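Local coordinates for protein 3-hydroxyisobutyrate dehydrogenase (Thermus thermophilus, PDB 2CVZ) that probably catalyses the NADP-dependent oxidation of 3-hydroxyisobutyrate, a step of valine catabolism, at residues 5-10 with 57-62; 25-30 with 50-55. All blocks are in the same frame, centred on the assembly; numbering follows the deposited sequence.

Contact 1. Residues 5-10 with 57-62; sequences AFIGLG and RVIFTC. With NDP (NADPH dihydro-nicotinamide-adenine-dinucleotide phosphate), chain G.
Phe6 and Phe60 are neighbours on one face of the Rossmann-type sheet that carries NADPH, one on each of two adjacent parallel strands, 5-7 and 58-61, and their side chains cross at about a right angle. Four backbone hydrogen bonds join the strands, from Ala5 N on Val58 O (3.0 Å) through to Cys62 N on Ile7 O (3.1 Å). The Phe6 side chain leaves its backbone with CG anti to N (chi1 -157°), which lifts the ring off the sheet and leans it toward Cys62. Beyond CB, CG has Phe60 CB at 4.0 Å; CD1 comes closest, 3.3 Å from that same Phe60 CB, and CE1 still touches it, whereas on the far side CE2 and the tip CZ rest on Cys62 CB, CZ at 3.7 Å. Phe60 O lies over one face of the ring, and Ala17 and Leu20 of helix 13-23 also pack on it. Without the ring, as with an alanine here, Phe60 CB and Cys62 CB would probably lose their shared partner, and a gap is likely to open beneath helix 13-23. On the sheet face of Ala5, Ile7, Ile59 and Thr61, the methyl Thr61 CG2 lies 3.8 Å from Ile7 CB. Past strand 5-7 begins the glycine-rich turn, consistent with a GxGxxG motif, and Cys62 SG reaches the nicotinamide ribose, 3.6 Å from NDP O4D.

Contact 2. Residues 25-30 with 50-55; sequences PTLVWN and LERVAE. With NDP (NADPH dihydro-nicotinamide-adenine-dinucleotide phosphate), chain G.
Strand 26-29, second in chain order in the Rossmann-type domain, packs one face against the helical turns of 50-55, part of the connection leading to strand 58-61. Leu50 lies over the Trp29 indole: its CB stands 3.8 Å from the centroid of the five-membered ring and only 9° off the normal, a CH-pi contact, while CD1 reaches toward the rim, 3.8 Å from Trp29 CE3. With Trp29 CG anti to the backbone N (chi1 177°), the indole extends off the strand and its benzene end comes to the adenine, whose C2A lies near the ring plane at the edge. A water accepts a 3.2 Å bond from Leu50 N and a weak one from Trp29 NE1. Val53 CG2 meets Trp29 CB, and Leu27 CD1 presses on the carbonyl Arg52 O at 3.4 Å. Near Leu27 CD2, the Arg52 guanidinium grips Glu55 side-on, NE to OE2 at 2.9 Å and NH2 to OE1, with both oxygens near the guanidinium plane; its NH1 pairs with Glu46. Beyond the strand, Asn30 OD1 accepts from NDP O3B (2.8 Å), and Asn30 ND2 donates to the phosphate oxygen NDP O2X (3.0 Å, 165°). The end of the second strand is where Rossmann sites read the adenosine ribose; an asparagine here, serving both O3B and the 2'-phosphate, is consistent with NADP use.

Contacts 1 and 2 share one sheet, since strands 4-7 and 26-29 are neighbours in it, and Phe6 N probably bonds to Leu27 O. Contact 1 is wholly buried and rests on strand pairing, with mainly apolar side chains. Contact 2 lies farther out, partly exposed, and relies on apolar packing and a bridging water, with a salt bridge inside 50-55 at its exposed side. Val53 of contact 2 packs on contact 1, its CG1 lying 3.6 Å from Ala5 CB. Both ends converge on NADPH: Leu9 N is probably hydrogen-bonded to Asn30 OD1 (3.0 Å), which would help orient the amide that holds the adenosine ribose.

Contact 1. Residues 5-10 with 57-62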
ATOM      1  N   ALA C   5       4.551 -29.742  33.464  1.00 20.45           N
ATOM      2  CA  ALA C   5       5.314 -30.309  32.364  1.00 21.34           C
ATOM      3  C   ALA C   5       5.374 -29.307  31.232  1.00 21.30           C
ATOM      4  O   ALA C   5       4.465 -28.497  31.072  1.00 21.96           O
ATOM      5  CB  ALA C   5       4.662 -31.603  31.888  1.00 22.11           C
ATOM      6  N   PHE C   6       6.448 -29.357  30.451  1.00 21.57           N
ATOM      7  CA  PHE C   6       6.599 -28.436  29.335  1.00 20.69           C
ATOM      8  C   PHE C   6       6.920 -29.201  28.056  1.00 22.17           C
ATOM      9  O   PHE C   6       7.770 -30.098  28.050  1.00 22.54           O
ATOM     10  CB  PHE C   6       7.718 -27.431  29.619  1.00 19.06           C
ATOM     11  CG  PHE C   6       7.598 -26.154  28.832  1.00 19.20           C
ATOM     12  CD1 PHE C   6       7.044 -25.015  29.412  1.00 19.25           C
ATOM     13  CD2 PHE C   6       8.013 -26.094  27.504  1.00 19.10           C
ATOM     14  CE1 PHE C   6       6.904 -23.834  28.678  1.00 18.91           C
ATOM     15  CE2 PHE C   6       7.878 -24.919  26.763  1.00 20.06           C
ATOM     16  CZ  PHE C   6       7.324 -23.788  27.352  1.00 18.05           C
ATOM     17  N   ILE C   7       6.234 -28.840  26.977  1.00 21.53           N
ATOM     18  CA  ILE C   7       6.440 -29.472  25.681  1.00 21.60           C
ATOM     19  C   ILE C   7       6.930 -28.435  24.680  1.00 22.11           C
ATOM     20  O   ILE C   7       6.297 -27.395  24.503  1.00 22.50           O
ATOM     21  CB  ILE C   7       5.129 -30.086  25.143  1.00 22.68           C
ATOM     22  CG1 ILE C   7       4.659 -31.211  26.067  1.00 24.27           C
ATOM     23  CG2 ILE C   7       5.337 -30.588  23.722  1.00 22.72           C
ATOM     24  CD1 ILE C   7       3.285 -31.753  25.721  1.00 25.11           C
ATOM     25  N   GLY C   8       8.056 -28.721  24.032  1.00 21.09           N
ATOM     26  CA  GLY C   8       8.599 -27.795  23.054  1.00 20.66           C
ATOM     27  C   GLY C   8       9.675 -26.905  23.642  1.00 21.37           C
ATOM     28  O   GLY C   8       9.417 -25.760  24.013  1.00 21.03           O
ATOM     29  N   LEU C   9      10.894 -27.433  23.719  1.00 20.16           N
ATOM     30  CA  LEU C   9      12.014 -26.684  24.274  1.00 20.08           C
ATOM     31  C   LEU C   9      12.772 -25.923  23.192  1.00 21.29           C
ATOM     32  O   LEU C   9      13.941 -26.201  22.925  1.00 21.41           O
ATOM     33  CB  LEU C   9      12.959 -27.644  25.009  1.00 19.34           C
ATOM     34  CG  LEU C   9      12.275 -28.543  26.044  1.00 19.36           C
ATOM     35  CD1 LEU C   9      13.290 -29.501  26.650  1.00 19.65           C
ATOM     36  CD2 LEU C   9      11.636 -27.684  27.133  1.00 20.38           C
ATOM     37  N   GLY C  10      12.102 -24.954  22.576  1.00 21.05           N
ATOM     38  CA  GLY C  10      12.729 -24.170  21.527  1.00 20.93           C
ATOM     39  C   GLY C  10      13.381 -22.899  22.036  1.00 21.05           C
ATOM     40  O   GLY C  10      13.731 -22.803  23.214  1.00 20.89           O
ATOM     41  N   ARG C  57      -0.281 -31.563  36.492  1.00 27.20           N
ATOM     42  CA  ARG C  57      -1.518 -30.869  36.828  1.00 26.89           C
ATOM     43  C   ARG C  57      -1.665 -29.750  35.801  1.00 25.46           C
ATOM     44  O   ARG C  57      -2.773 -29.355  35.435  1.00 24.42           O
ATOM     45  CB  ARG C  57      -1.427 -30.275  38.236  1.00 29.55           C
ATOM     46  CG  ARG C  57      -2.526 -29.274  38.574  1.00 32.56           C
ATOM     47  CD  ARG C  57      -3.888 -29.939  38.671  1.00 36.63           C
ATOM     48  NE  ARG C  57      -3.979 -30.821  39.831  1.00 40.13           N
ATOM     49  CZ  ARG C  57      -5.061 -31.519  40.161  1.00 41.71           C
ATOM     50  NH1 ARG C  57      -6.156 -31.443  39.418  1.00 42.30           N
ATOM     51  NH2 ARG C  57      -5.049 -32.287  41.244  1.00 41.76           N
ATOM     52  N   VAL C  58      -0.526 -29.241  35.342  1.00 23.81           N
ATOM     53  CA  VAL C  58      -0.505 -28.179  34.348  1.00 23.20           C
ATOM     54  C   VAL C  58       0.501 -28.517  33.256  1.00 23.06           C
ATOM     55  O   VAL C  58       1.683 -28.732  33.527  1.00 22.48           O
ATOM     56  CB  VAL C  58      -0.113 -26.818  34.964  1.00 24.78           C
ATOM     57  CG1 VAL C  58      -0.213 -25.722  33.903  1.00 23.94           C
ATOM     58  CG2 VAL C  58      -1.012 -26.501  36.148  1.00 24.69           C
ATOM     59  N   ILE C  59       0.014 -28.571  32.024  1.00 22.46           N
ATOM     60  CA  ILE C  59       0.850 -28.873  30.872  1.00 22.39           C
ATOM     61  C   ILE C  59       1.057 -27.593  30.068  1.00 21.70           C
ATOM     62  O   ILE C  59       0.096 -26.882  29.774  1.00 22.12           O
ATOM     63  CB  ILE C  59       0.178 -29.924  29.960  1.00 22.89           C
ATOM     64  CG1 ILE C  59       0.059 -31.257  30.703  1.00 23.87           C
ATOM     65  CG2 ILE C  59       0.977 -30.094  28.676  1.00 23.43           C
ATOM     66  CD1 ILE C  59      -0.675 -32.328  29.929  1.00 26.48           C
ATOM     67  N   PHE C  60       2.311 -27.299  29.730  1.00 20.83           N
ATOM     68  CA  PHE C  60       2.640 -26.115  28.938  1.00 20.21           C
ATOM     69  C   PHE C  60       3.148 -26.522  27.564  1.00 20.83           C
ATOM     70  O   PHE C  60       3.828 -27.537  27.424  1.00 19.78           O
ATOM     71  CB  PHE C  60       3.757 -25.289  29.581  1.00 19.06           C
ATOM     72  CG  PHE C  60       3.390 -24.643  30.880  1.00 20.59           C
ATOM     73  CD1 PHE C  60       3.390 -25.374  32.062  1.00 21.06           C
ATOM     74  CD2 PHE C  60       3.087 -23.286  30.930  1.00 21.00           C
ATOM     75  CE1 PHE C  60       3.098 -24.761  33.280  1.00 22.28           C
ATOM     76  CE2 PHE C  60       2.794 -22.662  32.143  1.00 21.71           C
ATOM     77  CZ  PHE C  60       2.800 -23.400  33.318  1.00 21.11           C
ATOM     78  N   THR C  61       2.835 -25.717  26.555  1.00 20.82           N
ATOM     79  CA  THR C  61       3.315 -25.973  25.208  1.00 20.73           C
ATOM     80  C   THR C  61       3.751 -24.665  24.572  1.00 20.66           C
ATOM     81  O   THR C  61       3.148 -23.621  24.799  1.00 20.75           O
ATOM     82  CB  THR C  61       2.234 -26.614  24.300  1.00 22.24           C
ATOM     83  OG1 THR C  61       1.011 -25.874  24.401  1.00 20.87           O
ATOM     84  CG2 THR C  61       1.996 -28.064  24.687  1.00 22.50           C
ATOM     85  N   CYS C  62       4.831 -24.720  23.805  1.00 20.66           N
ATOM     86  CA  CYS C  62       5.309 -23.548  23.092  1.00 21.49           C
ATOM     87  C   CYS C  62       5.881 -24.095  21.800  1.00 20.97           C
ATOM     88  O   CYS C  62       7.091 -24.293  21.665  1.00 20.66           O
ATOM     89  CB  CYS C  62       6.383 -22.799  23.875  1.00 21.89           C
ATOM     90  SG  CYS C  62       6.747 -21.204  23.117  1.00 22.80           S
TER
HETATM   91  PA  NDP G1303      11.644 -22.662  17.753  1.00 22.75           P
HETATM   92  O1A NDP G1303      12.866 -22.273  18.405  1.00 21.81           O
HETATM   93  O2A NDP G1303      11.529 -22.873  16.266  1.00 23.93           O
HETATM   94  O5B NDP G1303      11.142 -24.011  18.533  1.00 22.87           O
HETATM   95  C5B NDP G1303       9.959 -24.689  18.092  1.00 23.18           C
HETATM   96  C4B NDP G1303       9.840 -25.855  19.062  1.00 24.39           C
HETATM   97  O4B NDP G1303       8.677 -26.610  18.629  1.00 24.01           O
HETATM   98  C3B NDP G1303      10.990 -26.807  19.139  1.00 24.49           C
HETATM   99  O3B NDP G1303      11.130 -27.273  20.506  1.00 24.41           O
HETATM  100  C2B NDP G1303      10.609 -27.937  18.262  1.00 24.72           C
HETATM  101  O2B NDP G1303      11.267 -29.193  18.443  1.00 25.08           O
HETATM  102  C1B NDP G1303       9.124 -27.944  18.444  1.00 24.08           C
HETATM  103  N9A NDP G1303       8.412 -28.579  17.300  1.00 24.46           N
HETATM  104  C8A NDP G1303       8.362 -28.161  15.949  1.00 25.81           C
HETATM  105  N7A NDP G1303       7.623 -28.983  15.230  1.00 25.49           N
HETATM  106  C5A NDP G1303       7.176 -29.952  16.086  1.00 26.48           C
HETATM  107  C6A NDP G1303       6.359 -31.096  15.940  1.00 27.60           C
HETATM  108  N6A NDP G1303       5.848 -31.409  14.748  1.00 28.13           N
HETATM  109  N1A NDP G1303       6.098 -31.871  17.022  1.00 28.35           N
HETATM  110  C2A NDP G1303       6.619 -31.550  18.228  1.00 28.39           C
HETATM  111  N3A NDP G1303       7.401 -30.493  18.473  1.00 26.33           N
HETATM  112  C4A NDP G1303       7.646 -29.723  17.348  1.00 25.66           C
HETATM  113  O3  NDP G1303      10.474 -21.688  18.148  1.00 22.62           O
HETATM  114  PN  NDP G1303      10.291 -20.402  19.079  1.00 20.78           P
HETATM  115  O1N NDP G1303      11.179 -19.364  18.547  1.00 21.88           O
HETATM  116  O2N NDP G1303      10.484 -20.941  20.466  1.00 20.81           O
HETATM  117  O5D NDP G1303       8.731 -20.123  18.882  1.00 20.45           O
HETATM  118  C5D NDP G1303       7.704 -21.047  19.370  1.00 20.64           C
HETATM  119  C4D NDP G1303       6.375 -20.237  19.472  1.00 21.04           C
HETATM  120  O4D NDP G1303       6.640 -19.075  20.255  1.00 19.95           O
HETATM  121  C3D NDP G1303       5.915 -19.709  18.110  1.00 19.99           C
HETATM  122  O3D NDP G1303       4.486 -19.804  18.032  1.00 18.80           O
HETATM  123  C2D NDP G1303       6.439 -18.298  18.056  1.00 20.76           C
HETATM  124  O2D NDP G1303       5.722 -17.559  17.083  1.00 20.96           O
HETATM  125  C1D NDP G1303       6.175 -17.909  19.571  1.00 20.21           C
HETATM  126  N1N NDP G1303       6.978 -16.750  20.070  1.00 20.05           N
HETATM  127  C2N NDP G1303       8.347 -16.665  19.691  1.00 20.60           C
HETATM  128  C3N NDP G1303       9.090 -15.529  20.215  1.00 20.96           C
HETATM  129  C7N NDP G1303      10.509 -15.366  19.885  1.00 21.74           C
HETATM  130  O7N NDP G1303      11.121 -14.286  20.016  1.00 20.74           O
HETATM  131  N7N NDP G1303      11.224 -16.412  19.429  1.00 18.82           N
HETATM  132  C4N NDP G1303       8.428 -14.609  21.040  1.00 20.99           C
HETATM  133  C5N NDP G1303       7.113 -14.717  21.387  1.00 21.52           C
HETATM  134  C6N NDP G1303       6.385 -15.786  20.904  1.00 21.04           C
HETATM  135  P2B NDP G1303      12.685 -29.521  17.900  1.00 25.79           P
HETATM  136  O1X NDP G1303      12.650 -30.991  17.768  1.00 24.99           O
HETATM  137  O2X NDP G1303      13.692 -29.035  18.883  1.00 26.53           O
HETATM  138  O3X NDP G1303      12.887 -28.846  16.545  1.00 24.28           O
HETATM  139  O   HOH W   1       9.833 -23.040  21.994  1.00 18.04           O

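Contact 2. Residues 25-30 with 50-55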
ATOM      1  N   PRO C  25       8.432 -29.161  40.539  1.00 23.07           N
ATOM      2  CA  PRO C  25       8.950 -30.411  39.970  1.00 22.57           C
ATOM      3  C   PRO C  25       8.455 -30.350  38.526  1.00 21.94           C
ATOM      4  O   PRO C  25       7.246 -30.287  38.291  1.00 22.13           O
ATOM      5  CB  PRO C  25       8.226 -31.486  40.778  1.00 23.36           C
ATOM      6  CG  PRO C  25       8.000 -30.818  42.105  1.00 25.27           C
ATOM      7  CD  PRO C  25       7.559 -29.432  41.695  1.00 24.24           C
ATOM      8  N   THR C  26       9.371 -30.363  37.564  1.00 21.76           N
ATOM      9  CA  THR C  26       8.974 -30.226  36.168  1.00 22.11           C
ATOM     10  C   THR C  26       9.430 -31.321  35.219  1.00 22.56           C
ATOM     11  O   THR C  26      10.602 -31.695  35.196  1.00 22.42           O
ATOM     12  CB  THR C  26       9.476 -28.872  35.608  1.00 23.23           C
ATOM     13  OG1 THR C  26       8.991 -27.805  36.431  1.00 22.55           O
ATOM     14  CG2 THR C  26       8.997 -28.664  34.179  1.00 23.97           C
ATOM     15  N   LEU C  27       8.485 -31.823  34.429  1.00 21.26           N
ATOM     16  CA  LEU C  27       8.773 -32.845  33.433  1.00 21.78           C
ATOM     17  C   LEU C  27       8.879 -32.126  32.092  1.00 22.45           C
ATOM     18  O   LEU C  27       8.085 -31.230  31.801  1.00 22.68           O
ATOM     19  CB  LEU C  27       7.637 -33.870  33.366  1.00 23.34           C
ATOM     20  CG  LEU C  27       7.223 -34.598  34.646  1.00 24.21           C
ATOM     21  CD1 LEU C  27       6.186 -35.657  34.293  1.00 23.65           C
ATOM     22  CD2 LEU C  27       8.439 -35.242  35.308  1.00 23.70           C
ATOM     23  N   VAL C  28       9.861 -32.495  31.279  1.00 21.20           N
ATOM     24  CA  VAL C  28      10.007 -31.858  29.979  1.00 21.55           C
ATOM     25  C   VAL C  28      10.174 -32.875  28.861  1.00 22.85           C
ATOM     26  O   VAL C  28      10.716 -33.964  29.062  1.00 22.13           O
ATOM     27  CB  VAL C  28      11.213 -30.879  29.937  1.00 21.47           C
ATOM     28  CG1 VAL C  28      10.969 -29.707  30.874  1.00 20.58           C
ATOM     29  CG2 VAL C  28      12.498 -31.606  30.319  1.00 20.50           C
ATOM     30  N   TRP C  29       9.682 -32.513  27.682  1.00 23.41           N
ATOM     31  CA  TRP C  29       9.789 -33.365  26.509  1.00 24.54           C
ATOM     32  C   TRP C  29      10.012 -32.489  25.293  1.00 24.15           C
ATOM     33  O   TRP C  29       9.479 -31.380  25.210  1.00 24.15           O
ATOM     34  CB  TRP C  29       8.515 -34.185  26.299  1.00 25.38           C
ATOM     35  CG  TRP C  29       8.566 -35.020  25.049  1.00 27.84           C
ATOM     36  CD1 TRP C  29       9.089 -36.276  24.921  1.00 29.24           C
ATOM     37  CD2 TRP C  29       8.120 -34.636  23.741  1.00 28.38           C
ATOM     38  NE1 TRP C  29       8.994 -36.699  23.613  1.00 28.78           N
ATOM     39  CE2 TRP C  29       8.404 -35.711  22.869  1.00 29.65           C
ATOM     40  CE3 TRP C  29       7.507 -33.487  23.220  1.00 28.17           C
ATOM     41  CZ2 TRP C  29       8.095 -35.671  21.501  1.00 30.01           C
ATOM     42  CZ3 TRP C  29       7.200 -33.447  21.859  1.00 29.46           C
ATOM     43  CH2 TRP C  29       7.495 -34.535  21.018  1.00 30.11           C
ATOM     44  N   ASN C  30      10.808 -32.990  24.357  1.00 24.09           N
ATOM     45  CA  ASN C  30      11.094 -32.280  23.123  1.00 24.44           C
ATOM     46  C   ASN C  30      11.272 -33.312  22.015  1.00 26.38           C
ATOM     47  O   ASN C  30      11.823 -34.390  22.246  1.00 27.25           O
ATOM     48  CB  ASN C  30      12.367 -31.443  23.258  1.00 23.51           C
ATOM     49  CG  ASN C  30      12.566 -30.495  22.090  1.00 23.42           C
ATOM     50  OD1 ASN C  30      11.755 -29.598  21.863  1.00 22.37           O
ATOM     51  ND2 ASN C  30      13.646 -30.692  21.340  1.00 24.59           N
ATOM     52  N   LEU C  50       7.012 -38.451  25.946  1.00 32.49           N
ATOM     53  CA  LEU C  50       5.787 -37.667  25.843  1.00 32.73           C
ATOM     54  C   LEU C  50       4.612 -38.131  26.698  1.00 32.65           C
ATOM     55  O   LEU C  50       3.892 -37.306  27.260  1.00 32.76           O
ATOM     56  CB  LEU C  50       5.350 -37.583  24.379  1.00 32.66           C
ATOM     57  CG  LEU C  50       4.165 -36.662  24.089  1.00 33.70           C
ATOM     58  CD1 LEU C  50       4.473 -35.255  24.583  1.00 33.28           C
ATOM     59  CD2 LEU C  50       3.881 -36.656  22.598  1.00 34.36           C
ATOM     60  N   GLU C  51       4.417 -39.440  26.808  1.00 32.62           N
ATOM     61  CA  GLU C  51       3.301 -39.976  27.583  1.00 33.28           C
ATOM     62  C   GLU C  51       3.247 -39.500  29.035  1.00 32.27           C
ATOM     63  O   GLU C  51       2.170 -39.217  29.561  1.00 32.44           O
ATOM     64  CB  GLU C  51       3.329 -41.508  27.562  1.00 35.99           C
ATOM     65  CG  GLU C  51       2.056 -42.144  28.099  1.00 40.25           C
ATOM     66  CD  GLU C  51       2.215 -43.624  28.395  1.00 42.73           C
ATOM     67  OE1 GLU C  51       2.747 -44.351  27.528  1.00 43.22           O
ATOM     68  OE2 GLU C  51       1.802 -44.060  29.493  1.00 43.18           O
ATOM     69  N   ARG C  52       4.405 -39.414  29.683  1.00 30.34           N
ATOM     70  CA  ARG C  52       4.469 -38.996  31.079  1.00 30.15           C
ATOM     71  C   ARG C  52       4.010 -37.563  31.337  1.00 29.90           C
ATOM     72  O   ARG C  52       3.738 -37.191  32.479  1.00 29.75           O
ATOM     73  CB  ARG C  52       5.890 -39.173  31.619  1.00 30.06           C
ATOM     74  CG  ARG C  52       6.351 -40.621  31.709  1.00 31.77           C
ATOM     75  CD  ARG C  52       7.555 -40.728  32.628  1.00 31.42           C
ATOM     76  NE  ARG C  52       7.220 -40.247  33.965  1.00 32.54           N
ATOM     77  CZ  ARG C  52       8.110 -39.950  34.904  1.00 31.27           C
ATOM     78  NH1 ARG C  52       9.406 -40.084  34.659  1.00 31.34           N
ATOM     79  NH2 ARG C  52       7.700 -39.512  36.088  1.00 31.90           N
ATOM     80  N   VAL C  53       3.925 -36.760  30.282  1.00 29.81           N
ATOM     81  CA  VAL C  53       3.494 -35.375  30.424  1.00 31.40           C
ATOM     82  C   VAL C  53       2.092 -35.290  31.033  1.00 30.29           C
ATOM     83  O   VAL C  53       1.771 -34.339  31.746  1.00 30.03           O
ATOM     84  CB  VAL C  53       3.515 -34.650  29.057  1.00 31.61           C
ATOM     85  CG1 VAL C  53       2.911 -33.258  29.181  1.00 31.36           C
ATOM     86  CG2 VAL C  53       4.948 -34.552  28.556  1.00 32.74           C
ATOM     87  N   ALA C  54       1.266 -36.297  30.762  1.00 31.21           N
ATOM     88  CA  ALA C  54      -0.101 -36.335  31.279  1.00 30.57           C
ATOM     89  C   ALA C  54      -0.139 -36.470  32.800  1.00 30.80           C
ATOM     90  O   ALA C  54      -1.201 -36.361  33.415  1.00 30.87           O
ATOM     91  CB  ALA C  54      -0.866 -37.485  30.635  1.00 32.08           C
ATOM     92  N   GLU C  55       1.019 -36.713  33.405  1.00 30.80           N
ATOM     93  CA  GLU C  55       1.107 -36.851  34.855  1.00 30.56           C
ATOM     94  C   GLU C  55       0.987 -35.493  35.539  1.00 29.76           C
ATOM     95  O   GLU C  55       0.683 -35.411  36.729  1.00 29.07           O
ATOM     96  CB  GLU C  55       2.445 -37.484  35.248  1.00 32.47           C
ATOM     97  CG  GLU C  55       2.550 -38.979  35.003  1.00 33.59           C
ATOM     98  CD  GLU C  55       3.926 -39.522  35.342  1.00 35.31           C
ATOM     99  OE1 GLU C  55       4.505 -39.081  36.359  1.00 33.99           O
ATOM    100  OE2 GLU C  55       4.427 -40.391  34.598  1.00 35.75           O
TER
HETATM  101  PA  NDP G1303      11.644 -22.662  17.753  1.00 22.75           P
HETATM  102  O1A NDP G1303      12.866 -22.273  18.405  1.00 21.81           O
HETATM  103  O2A NDP G1303      11.529 -22.873  16.266  1.00 23.93           O
HETATM  104  O5B NDP G1303      11.142 -24.011  18.533  1.00 22.87           O
HETATM  105  C5B NDP G1303       9.959 -24.689  18.092  1.00 23.18           C
HETATM  106  C4B NDP G1303       9.840 -25.855  19.062  1.00 24.39           C
HETATM  107  O4B NDP G1303       8.677 -26.610  18.629  1.00 24.01           O
HETATM  108  C3B NDP G1303      10.990 -26.807  19.139  1.00 24.49           C
HETATM  109  O3B NDP G1303      11.130 -27.273  20.506  1.00 24.41           O
HETATM  110  C2B NDP G1303      10.609 -27.937  18.262  1.00 24.72           C
HETATM  111  O2B NDP G1303      11.267 -29.193  18.443  1.00 25.08           O
HETATM  112  C1B NDP G1303       9.124 -27.944  18.444  1.00 24.08           C
HETATM  113  N9A NDP G1303       8.412 -28.579  17.300  1.00 24.46           N
HETATM  114  C8A NDP G1303       8.362 -28.161  15.949  1.00 25.81           C
HETATM  115  N7A NDP G1303       7.623 -28.983  15.230  1.00 25.49           N
HETATM  116  C5A NDP G1303       7.176 -29.952  16.086  1.00 26.48           C
HETATM  117  C6A NDP G1303       6.359 -31.096  15.940  1.00 27.60           C
HETATM  118  N6A NDP G1303       5.848 -31.409  14.748  1.00 28.13           N
HETATM  119  N1A NDP G1303       6.098 -31.871  17.022  1.00 28.35           N
HETATM  120  C2A NDP G1303       6.619 -31.550  18.228  1.00 28.39           C
HETATM  121  N3A NDP G1303       7.401 -30.493  18.473  1.00 26.33           N
HETATM  122  C4A NDP G1303       7.646 -29.723  17.348  1.00 25.66           C
HETATM  123  O3  NDP G1303      10.474 -21.688  18.148  1.00 22.62           O
HETATM  124  PN  NDP G1303      10.291 -20.402  19.079  1.00 20.78           P
HETATM  125  O1N NDP G1303      11.179 -19.364  18.547  1.00 21.88           O
HETATM  126  O2N NDP G1303      10.484 -20.941  20.466  1.00 20.81           O
HETATM  127  O5D NDP G1303       8.731 -20.123  18.882  1.00 20.45           O
HETATM  128  C5D NDP G1303       7.704 -21.047  19.370  1.00 20.64           C
HETATM  129  C4D NDP G1303       6.375 -20.237  19.472  1.00 21.04           C
HETATM  130  O4D NDP G1303       6.640 -19.075  20.255  1.00 19.95           O
HETATM  131  C3D NDP G1303       5.915 -19.709  18.110  1.00 19.99           C
HETATM  132  O3D NDP G1303       4.486 -19.804  18.032  1.00 18.80           O
HETATM  133  C2D NDP G1303       6.439 -18.298  18.056  1.00 20.76           C
HETATM  134  O2D NDP G1303       5.722 -17.559  17.083  1.00 20.96           O
HETATM  135  C1D NDP G1303       6.175 -17.909  19.571  1.00 20.21           C
HETATM  136  N1N NDP G1303       6.978 -16.750  20.070  1.00 20.05           N
HETATM  137  C2N NDP G1303       8.347 -16.665  19.691  1.00 20.60           C
HETATM  138  C3N NDP G1303       9.090 -15.529  20.215  1.00 20.96           C
HETATM  139  C7N NDP G1303      10.509 -15.366  19.885  1.00 21.74           C
HETATM  140  O7N NDP G1303      11.121 -14.286  20.016  1.00 20.74           O
HETATM  141  N7N NDP G1303      11.224 -16.412  19.429  1.00 18.82           N
HETATM  142  C4N NDP G1303       8.428 -14.609  21.040  1.00 20.99           C
HETATM  143  C5N NDP G1303       7.113 -14.717  21.387  1.00 21.52           C
HETATM  144  C6N NDP G1303       6.385 -15.786  20.904  1.00 21.04           C
HETATM  145  P2B NDP G1303      12.685 -29.521  17.900  1.00 25.79           P
HETATM  146  O1X NDP G1303      12.650 -30.991  17.768  1.00 24.99           O
HETATM  147  O2X NDP G1303      13.692 -29.035  18.883  1.00 26.53           O
HETATM  148  O3X NDP G1303      12.887 -28.846  16.545  1.00 24.28           O
HETATM  149  O   HOH W   2       8.324 -39.884  23.390  1.00 27.21           O